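Local coordinates for protein putative polyketide cyclase (Pseudomonas putida KT2440, PDB 3F7X) that is of unknown function but probably binds a small organic molecule in the pocket of a SnoaL-like fold, as polyketide cyclases of this family do, at residues G102-D107 / P112-Q117; T23-A28 / L42-E47; R74-R79 / Q117-P122. All coordinates share one frame; numbering follows the deposited sequence.

Contact 1: G102-D107 / P112-Q117; sequences GQYLAD and PTANGQ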
# COMPACT_ATOMS: atom_id res chain seq x y z
N GLY A 102 9.20 -15.43 -1.47
CA GLY A 102 8.61 -16.15 -2.60
C GLY A 102 9.61 -16.89 -3.44
O GLY A 102 10.83 -16.65 -3.39
N GLN A 103 9.07 -17.78 -4.25
CA GLN A 103 9.82 -18.46 -5.28
C GLN A 103 8.98 -18.42 -6.58
O GLN A 103 7.80 -18.70 -6.54
CB GLN A 103 10.10 -19.91 -4.90
CG GLN A 103 11.11 -20.57 -5.85
CD GLN A 103 11.63 -21.91 -5.42
OE1 GLN A 103 10.99 -22.65 -4.68
NE2 GLN A 103 12.81 -22.25 -5.91
N TYR A 104 9.64 -18.04 -7.67
CA TYR A 104 8.98 -17.91 -8.98
C TYR A 104 9.18 -19.22 -9.74
O TYR A 104 10.30 -19.58 -10.11
CB TYR A 104 9.61 -16.73 -9.71
CG TYR A 104 8.94 -16.26 -10.97
CD1 TYR A 104 7.61 -16.55 -11.25
CD2 TYR A 104 9.63 -15.48 -11.88
CE1 TYR A 104 7.03 -16.11 -12.43
CE2 TYR A 104 9.05 -15.02 -13.04
CZ TYR A 104 7.74 -15.33 -13.33
OH TYR A 104 7.12 -14.90 -14.50
N LEU A 105 8.07 -19.95 -9.86
CA LEU A 105 8.11 -21.37 -10.30
C LEU A 105 7.88 -21.58 -11.78
O LEU A 105 8.42 -22.55 -12.31
CB LEU A 105 7.06 -22.20 -9.53
CG LEU A 105 7.12 -22.13 -8.01
CD1 LEU A 105 6.03 -22.96 -7.35
CD2 LEU A 105 8.52 -22.49 -7.58
N ALA A 106 7.02 -20.78 -12.40
CA ALA A 106 6.63 -20.99 -13.78
C ALA A 106 6.27 -19.64 -14.36
O ALA A 106 5.74 -18.78 -13.69
CB ALA A 106 5.47 -22.01 -13.90
N ASP A 107 6.57 -19.46 -15.64
CA ASP A 107 6.40 -18.18 -16.31
C ASP A 107 5.00 -17.68 -16.14
O ASP A 107 4.02 -18.40 -16.47
CB ASP A 107 6.65 -18.34 -17.81
CG ASP A 107 8.07 -18.63 -18.17
OD1 ASP A 107 8.97 -18.74 -17.31
OD2 ASP A 107 8.28 -18.77 -19.41
N PRO A 112 8.98 -11.45 -16.49
CA PRO A 112 10.22 -12.17 -16.77
C PRO A 112 10.06 -13.68 -16.69
O PRO A 112 9.14 -14.20 -16.08
CB PRO A 112 11.18 -11.68 -15.68
CG PRO A 112 10.62 -10.35 -15.23
CD PRO A 112 9.15 -10.54 -15.33
N THR A 113 11.01 -14.38 -17.28
CA THR A 113 11.05 -15.84 -17.25
C THR A 113 11.27 -16.34 -15.82
O THR A 113 12.05 -15.79 -15.07
CB THR A 113 12.18 -16.32 -18.18
OG1 THR A 113 11.95 -15.76 -19.48
CG2 THR A 113 12.18 -17.80 -18.26
N ALA A 114 10.54 -17.38 -15.44
CA ALA A 114 10.72 -18.08 -14.17
C ALA A 114 11.73 -19.20 -14.30
O ALA A 114 11.75 -19.94 -15.31
CB ALA A 114 9.41 -18.64 -13.68
N ASN A 115 12.57 -19.32 -13.29
CA ASN A 115 13.54 -20.43 -13.19
C ASN A 115 13.79 -20.84 -11.74
O ASN A 115 14.83 -21.42 -11.41
CB ASN A 115 14.82 -20.09 -13.93
CG ASN A 115 15.40 -18.81 -13.52
OD1 ASN A 115 15.54 -18.54 -12.34
ND2 ASN A 115 15.77 -17.99 -14.50
N GLY A 116 12.81 -20.60 -10.87
CA GLY A 116 12.93 -20.96 -9.47
C GLY A 116 13.64 -19.93 -8.63
O GLY A 116 14.05 -20.24 -7.51
N GLN A 117 13.71 -18.69 -9.12
CA GLN A 117 14.43 -17.75 -8.33
C GLN A 117 13.60 -17.30 -7.10
O GLN A 117 12.37 -17.34 -7.06
CB GLN A 117 15.00 -16.65 -9.19
CG GLN A 117 13.98 -15.77 -9.88
CD GLN A 117 13.44 -16.39 -11.15
OE1 GLN A 117 12.86 -17.48 -11.14
NE2 GLN A 117 13.62 -15.68 -12.26

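Contact 2: T23-A28 / L42-E47; sequences TELVNA and LALLSE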
# COMPACT_ATOMS: atom_id res chain seq x y z
N THR A 23 -9.60 -7.92 12.57
CA THR A 23 -8.24 -8.43 12.78
C THR A 23 -8.21 -9.95 12.64
O THR A 23 -7.33 -10.52 11.98
CB THR A 23 -7.69 -7.95 14.14
OG1 THR A 23 -7.60 -6.53 14.12
CG2 THR A 23 -6.33 -8.54 14.39
N GLU A 24 -9.18 -10.61 13.27
CA GLU A 24 -9.27 -12.04 13.14
C GLU A 24 -9.54 -12.50 11.71
O GLU A 24 -8.96 -13.49 11.25
CB GLU A 24 -10.34 -12.59 14.07
CG GLU A 24 -9.94 -12.47 15.56
CD GLU A 24 -11.08 -12.70 16.56
OE1 GLU A 24 -12.27 -12.59 16.20
OE2 GLU A 24 -10.76 -12.98 17.74
N LEU A 25 -10.38 -11.79 11.00
CA LEU A 25 -10.73 -12.09 9.63
C LEU A 25 -9.49 -12.00 8.72
O LEU A 25 -9.19 -12.89 7.91
CB LEU A 25 -11.81 -11.13 9.20
CG LEU A 25 -12.36 -11.31 7.81
CD1 LEU A 25 -12.92 -12.67 7.54
CD2 LEU A 25 -13.44 -10.24 7.52
N VAL A 26 -8.74 -10.90 8.86
CA VAL A 26 -7.52 -10.69 8.07
C VAL A 26 -6.45 -11.69 8.48
O VAL A 26 -5.74 -12.21 7.63
CB VAL A 26 -7.07 -9.22 8.11
CG1 VAL A 26 -5.71 -9.07 7.45
CG2 VAL A 26 -8.15 -8.33 7.45
N ASN A 27 -6.31 -11.98 9.77
CA ASN A 27 -5.39 -13.04 10.17
C ASN A 27 -5.76 -14.38 9.52
O ASN A 27 -4.89 -15.13 9.11
CB ASN A 27 -5.41 -13.24 11.67
CG ASN A 27 -4.66 -12.20 12.42
OD1 ASN A 27 -3.77 -11.58 11.92
ND2 ASN A 27 -5.02 -12.04 13.72
N ALA A 28 -7.06 -14.69 9.46
CA ALA A 28 -7.50 -15.93 8.83
C ALA A 28 -7.20 -15.94 7.33
O ALA A 28 -6.82 -16.99 6.80
CB ALA A 28 -9.02 -16.15 9.09
N LEU A 42 -10.99 -18.37 0.06
CA LEU A 42 -12.08 -17.82 -0.75
C LEU A 42 -13.36 -17.66 0.08
O LEU A 42 -14.16 -16.77 -0.19
CB LEU A 42 -12.33 -18.71 -1.96
CG LEU A 42 -11.19 -18.76 -3.00
CD1 LEU A 42 -11.47 -19.85 -4.02
CD2 LEU A 42 -11.02 -17.41 -3.69
N ALA A 43 -13.53 -18.47 1.12
CA ALA A 43 -14.73 -18.40 1.97
C ALA A 43 -14.84 -17.07 2.68
O ALA A 43 -15.94 -16.68 3.09
CB ALA A 43 -14.76 -19.53 2.98
N LEU A 44 -13.70 -16.40 2.89
CA LEU A 44 -13.69 -15.14 3.62
C LEU A 44 -14.10 -13.95 2.77
O LEU A 44 -14.28 -12.87 3.29
CB LEU A 44 -12.28 -14.87 4.12
CG LEU A 44 -11.76 -15.96 5.05
CD1 LEU A 44 -10.32 -15.74 5.41
CD2 LEU A 44 -12.60 -16.14 6.32
N LEU A 45 -14.21 -14.15 1.46
CA LEU A 45 -14.46 -13.06 0.53
C LEU A 45 -15.93 -12.95 0.16
O LEU A 45 -16.65 -13.95 0.02
CB LEU A 45 -13.70 -13.32 -0.78
CG LEU A 45 -12.19 -13.58 -0.65
CD1 LEU A 45 -11.58 -13.81 -2.03
CD2 LEU A 45 -11.48 -12.47 0.13
N SER A 46 -16.38 -11.73 -0.06
CA SER A 46 -17.73 -11.57 -0.53
C SER A 46 -17.84 -12.02 -1.99
O SER A 46 -16.86 -12.05 -2.75
CB SER A 46 -18.16 -10.13 -0.39
OG SER A 46 -17.44 -9.36 -1.30
N GLU A 47 -19.03 -12.42 -2.39
CA GLU A 47 -19.26 -12.82 -3.80
C GLU A 47 -18.90 -11.73 -4.79
O GLU A 47 -18.45 -12.02 -5.89
CB GLU A 47 -20.73 -13.23 -4.04
CG GLU A 47 -21.05 -13.57 -5.52
CD GLU A 47 -20.33 -14.81 -6.06
OE1 GLU A 47 -19.82 -15.57 -5.29
OE2 GLU A 47 -20.35 -15.06 -7.28

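Contact 3: R74-R79 / Q117-P122; sequences RCYRER and QTYVLP. With EDO (1,2-ethanediol), chain E.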
# COMPACT_ATOMS: atom_id res chain seq x y z
N ARG A 74 -0.18 -21.55 -9.87
CA ARG A 74 0.50 -22.17 -11.01
C ARG A 74 1.94 -21.67 -11.11
O ARG A 74 2.80 -22.37 -11.63
CB ARG A 74 -0.30 -21.81 -12.31
CG ARG A 74 0.29 -22.19 -13.68
CD ARG A 74 0.19 -23.64 -13.96
NE ARG A 74 0.98 -23.97 -15.15
CZ ARG A 74 2.28 -24.22 -15.07
NH1 ARG A 74 2.87 -24.10 -13.88
NH2 ARG A 74 2.99 -24.55 -16.17
N CYS A 75 2.17 -20.43 -10.68
CA CYS A 75 3.40 -19.70 -10.99
C CYS A 75 4.30 -19.31 -9.82
O CYS A 75 5.46 -19.04 -10.07
CB CYS A 75 3.07 -18.41 -11.77
SG CYS A 75 2.26 -18.69 -13.36
N TYR A 76 3.78 -19.25 -8.60
CA TYR A 76 4.53 -18.76 -7.45
C TYR A 76 4.22 -19.60 -6.23
O TYR A 76 3.13 -20.14 -6.08
CB TYR A 76 4.10 -17.35 -7.08
CG TYR A 76 4.10 -16.34 -8.23
CD1 TYR A 76 5.23 -15.63 -8.57
CD2 TYR A 76 2.97 -16.11 -8.99
CE1 TYR A 76 5.24 -14.73 -9.60
CE2 TYR A 76 2.95 -15.18 -10.00
CZ TYR A 76 4.08 -14.51 -10.32
OH TYR A 76 4.04 -13.62 -11.36
N ARG A 77 5.18 -19.61 -5.30
CA ARG A 77 4.86 -20.01 -3.94
C ARG A 77 5.39 -18.93 -3.02
O ARG A 77 6.52 -18.48 -3.15
CB ARG A 77 5.44 -21.39 -3.62
CG ARG A 77 5.27 -21.89 -2.25
CD ARG A 77 6.10 -23.20 -2.04
NE ARG A 77 6.05 -24.06 -3.24
CZ ARG A 77 5.13 -24.99 -3.46
NH1 ARG A 77 4.21 -25.24 -2.51
NH2 ARG A 77 5.12 -25.69 -4.60
N GLU A 78 4.50 -18.46 -2.15
CA GLU A 78 4.85 -17.36 -1.24
C GLU A 78 4.49 -17.70 0.18
O GLU A 78 3.52 -18.40 0.45
CB GLU A 78 4.13 -16.08 -1.64
CG GLU A 78 4.61 -15.53 -2.97
CD GLU A 78 4.00 -14.22 -3.38
OE1 GLU A 78 3.03 -13.75 -2.73
OE2 GLU A 78 4.53 -13.64 -4.36
N ARG A 79 5.32 -17.18 1.09
CA ARG A 79 5.10 -17.20 2.52
C ARG A 79 5.23 -15.77 3.01
O ARG A 79 6.21 -15.09 2.70
CB ARG A 79 6.16 -18.06 3.22
CG ARG A 79 6.15 -17.98 4.70
CD ARG A 79 7.18 -18.89 5.29
NE ARG A 79 8.56 -18.61 4.87
CZ ARG A 79 9.37 -17.70 5.44
NH1 ARG A 79 8.96 -16.99 6.49
NH2 ARG A 79 10.58 -17.55 4.95
N GLN A 117 13.71 -18.69 -9.12
CA GLN A 117 14.43 -17.75 -8.33
C GLN A 117 13.60 -17.30 -7.10
O GLN A 117 12.37 -17.34 -7.06
CB GLN A 117 15.00 -16.65 -9.19
CG GLN A 117 13.98 -15.77 -9.88
CD GLN A 117 13.44 -16.39 -11.15
OE1 GLN A 117 12.86 -17.48 -11.14
NE2 GLN A 117 13.62 -15.68 -12.26
N THR A 118 14.33 -16.94 -6.05
CA THR A 118 13.70 -16.49 -4.83
C THR A 118 13.61 -14.97 -4.81
O THR A 118 14.41 -14.27 -5.45
CB THR A 118 14.44 -17.00 -3.61
OG1 THR A 118 15.77 -16.53 -3.67
CG2 THR A 118 14.46 -18.52 -3.59
N TYR A 119 12.67 -14.44 -4.05
CA TYR A 119 12.57 -13.02 -3.86
C TYR A 119 12.07 -12.75 -2.46
O TYR A 119 11.35 -13.55 -1.88
CB TYR A 119 11.64 -12.41 -4.92
CG TYR A 119 10.27 -13.05 -5.08
CD1 TYR A 119 10.08 -14.12 -5.95
CD2 TYR A 119 9.17 -12.61 -4.38
CE1 TYR A 119 8.80 -14.68 -6.12
CE2 TYR A 119 7.92 -13.16 -4.55
CZ TYR A 119 7.74 -14.21 -5.43
OH TYR A 119 6.51 -14.78 -5.60
N VAL A 120 12.41 -11.57 -1.95
CA VAL A 120 12.01 -11.15 -0.62
C VAL A 120 11.71 -9.67 -0.75
O VAL A 120 12.61 -8.89 -1.15
CB VAL A 120 13.08 -11.40 0.46
CG1 VAL A 120 12.57 -10.92 1.82
CG2 VAL A 120 13.53 -12.87 0.51
N LEU A 121 10.50 -9.25 -0.41
CA LEU A 121 10.21 -7.80 -0.43
C LEU A 121 9.02 -7.47 0.42
O LEU A 121 8.14 -8.30 0.65
CB LEU A 121 10.01 -7.21 -1.84
CG LEU A 121 8.72 -7.62 -2.58
CD1 LEU A 121 8.63 -6.70 -3.78
CD2 LEU A 121 8.76 -9.04 -2.91
N PRO A 122 9.01 -6.23 0.95
CA PRO A 122 7.86 -5.81 1.69
C PRO A 122 6.64 -5.67 0.80
O PRO A 122 6.76 -5.41 -0.41
CB PRO A 122 8.27 -4.42 2.23
CG PRO A 122 9.47 -4.10 1.66
CD PRO A 122 10.06 -5.20 0.94
C1 EDO E . 0.83 -18.41 -1.69
O1 EDO E . 1.68 -19.31 -2.46
C2 EDO E . -0.67 -18.63 -1.82
O2 EDO E . -1.09 -19.78 -1.06

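Contact 1: G102-D107 / P112-Q117
The ring of Tyr-104 takes the methyl of Ala-114 squarely over one face: CB stands 3.4 Å from the centroid and only 2° off the normal, a CH-pi contact. At the ring's edge the hydroxyl donates to a backbone carbonyl, with Tyr-104 OH to Pro-112 O at 2.7 Å, and receives the N-H of Asp-108 in turn. Trp-146 of helix 143-150 meets the same ring edge-to-face, and Tyr-76 comes against it with its own ring nearly parallel. With CG anti to the backbone N (chi1 -170°), the ring is carried onward past the end of its strand and over Ala-114. Ala-114 belongs to the irregular connection of a beta-hairpin between strands 93-104 and 118-130. Pairing here ends in the pattern of a G1 beta bulge: Tyr-104 N reaches Gln-117 O at 2.9 Å, while Gly-116 N makes a weak bond to Tyr-104 O. Gly-116 has positive phi, where a side chain would collide with the preceding carbonyl. Its own carbonyl is taken by the extended Gln-103, whose NE2 lies 2.9 Å from Gly-116 O, the acceptor being in the amide plane. Further along, Asp-107 OD1 accepts Ala-114 N at 2.8 Å from its anti side, out of the carboxylate plane. In the conformer modelled here, Gln-117 accepts Asn-115 N at OE1 and donates from NE2 to Thr-113 O, with Val-150 O as a second partner.

Contact 2: T23-A28 / L42-E47
The N-terminal helical part of this SnoaL-like fold closes on itself where Leu-44, in the turn after helix 38-43, packs against Leu-25 and Ala-28 of helix 22-35. Leu-25 and Ala-28 are three residues apart, so they lie on the same side of the helix, and the two branches of Leu-44 divide between them. CD2 of Leu-44 meets CD1 of Leu-25 at 3.7 Å, and the two leucines lie alongside each other with their side chains antiparallel, so that Leu-25 CD1 also comes within 4.1 Å of Leu-44 CB. The other branch reaches further along the helix: Leu-44 CD1 is 3.9 Å from the methyl CB of Ala-28 and 3.7 Å from the backbone carbon C of the same residue. Leu-25 has its CG anti to the backbone N (chi1 -177°), which carries its end across to Leu-44 although its CB does not point there. Alanine leaves room for the leucine methyl to settle close to the helix backbone.

The backbone of Leu-44 pairs with Ile-134 of strand 133-141, and the side chain of Leu-25 touches Ile-134 as well, so the contact joins helix 22-35 to the sheet. Met-20 packs on both leucines. Leu-45, whose CB points away from helix 22-35, packs on Phe-65 of helix 62-75, while Lys-62 NZ is hydrogen-bonded to the carbonyls of Leu-42 and Leu-45. Between the two segments themselves there are only carbon-to-carbon contacts, so their fit depends on shape and hydrophobic burial, with no directional bond to fix the angle at which they meet.

Contact 3: R74-R79 / Q117-P122
Tyr-119 and Glu-78 are linked by a side-chain hydrogen bond across the sheet beside the probable binding pocket of this SnoaL-like protein, where an unidentified molecule, probably from the crystallisation liquor, lies about 3 Å from the side chain of Glu-78. The tyrosine hydroxyl donates to the carboxylate, Tyr-119 OH to Glu-78 OE2 at 2.6 Å. The acceptor uses its anti lone pair and lies in the plane of the phenol ring, at its edge, while the carboxylate is turned 75° from that ring. Tyr-119 has CG between its backbone N and carbonyl carbon (chi1 52°), and the hydroxyl then extends over the intervening strand. Strands 76-79 and 118-122 are indeed not neighbours: both pair with strand 93-104, which lies between them, and their axes are 9.3 Å apart, so side chains alone bridge the gap. The same hydroxyl also packs on Tyr-76, whose CD1 is 3.3 Å from Tyr-119 OH, the two side chains crossing at about a right angle. At its far end, Tyr-76 OH is hydrogen-bonded to Asp-108. Trp-146 from helix 143-150 meets the Tyr-119 ring edge-to-face. Replacing Glu-78 with an alanine would probably leave the Tyr-119 hydroxyl without its carboxylate acceptor and free the phenol to shift at the pocket wall. The backbone of Glu-78 has a separate partner: its N donates to O1 of a 1,2-ethanediol at 3.0 Å, a molecule probably from the crystallisation liquor that is also hydrogen-bonded to Phe-33 O.

Overall arrangement
Contacts 1 and 3 form one continuous region, their centres about 8 Å apart. They share Gln-117, and strand 93-104 couples them by pairing with strand 76-87: Leu-105 N to Cys-75 O at 2.8 Å and Gln-103 N to Arg-77 O at 2.9 Å are probable hydrogen bonds. In sequence, contact 1 falls within the span of contact 3. An unidentified molecule by Glu-78 and one, perhaps the same, about 7 Å from the Tyr-104 side chain put both contacts beside the probable pocket. Contact 2 lies on the opposite side of the chain's centre, about 22 Å from contact 3 and about 28 Å from contact 1 between centres, and touches neither.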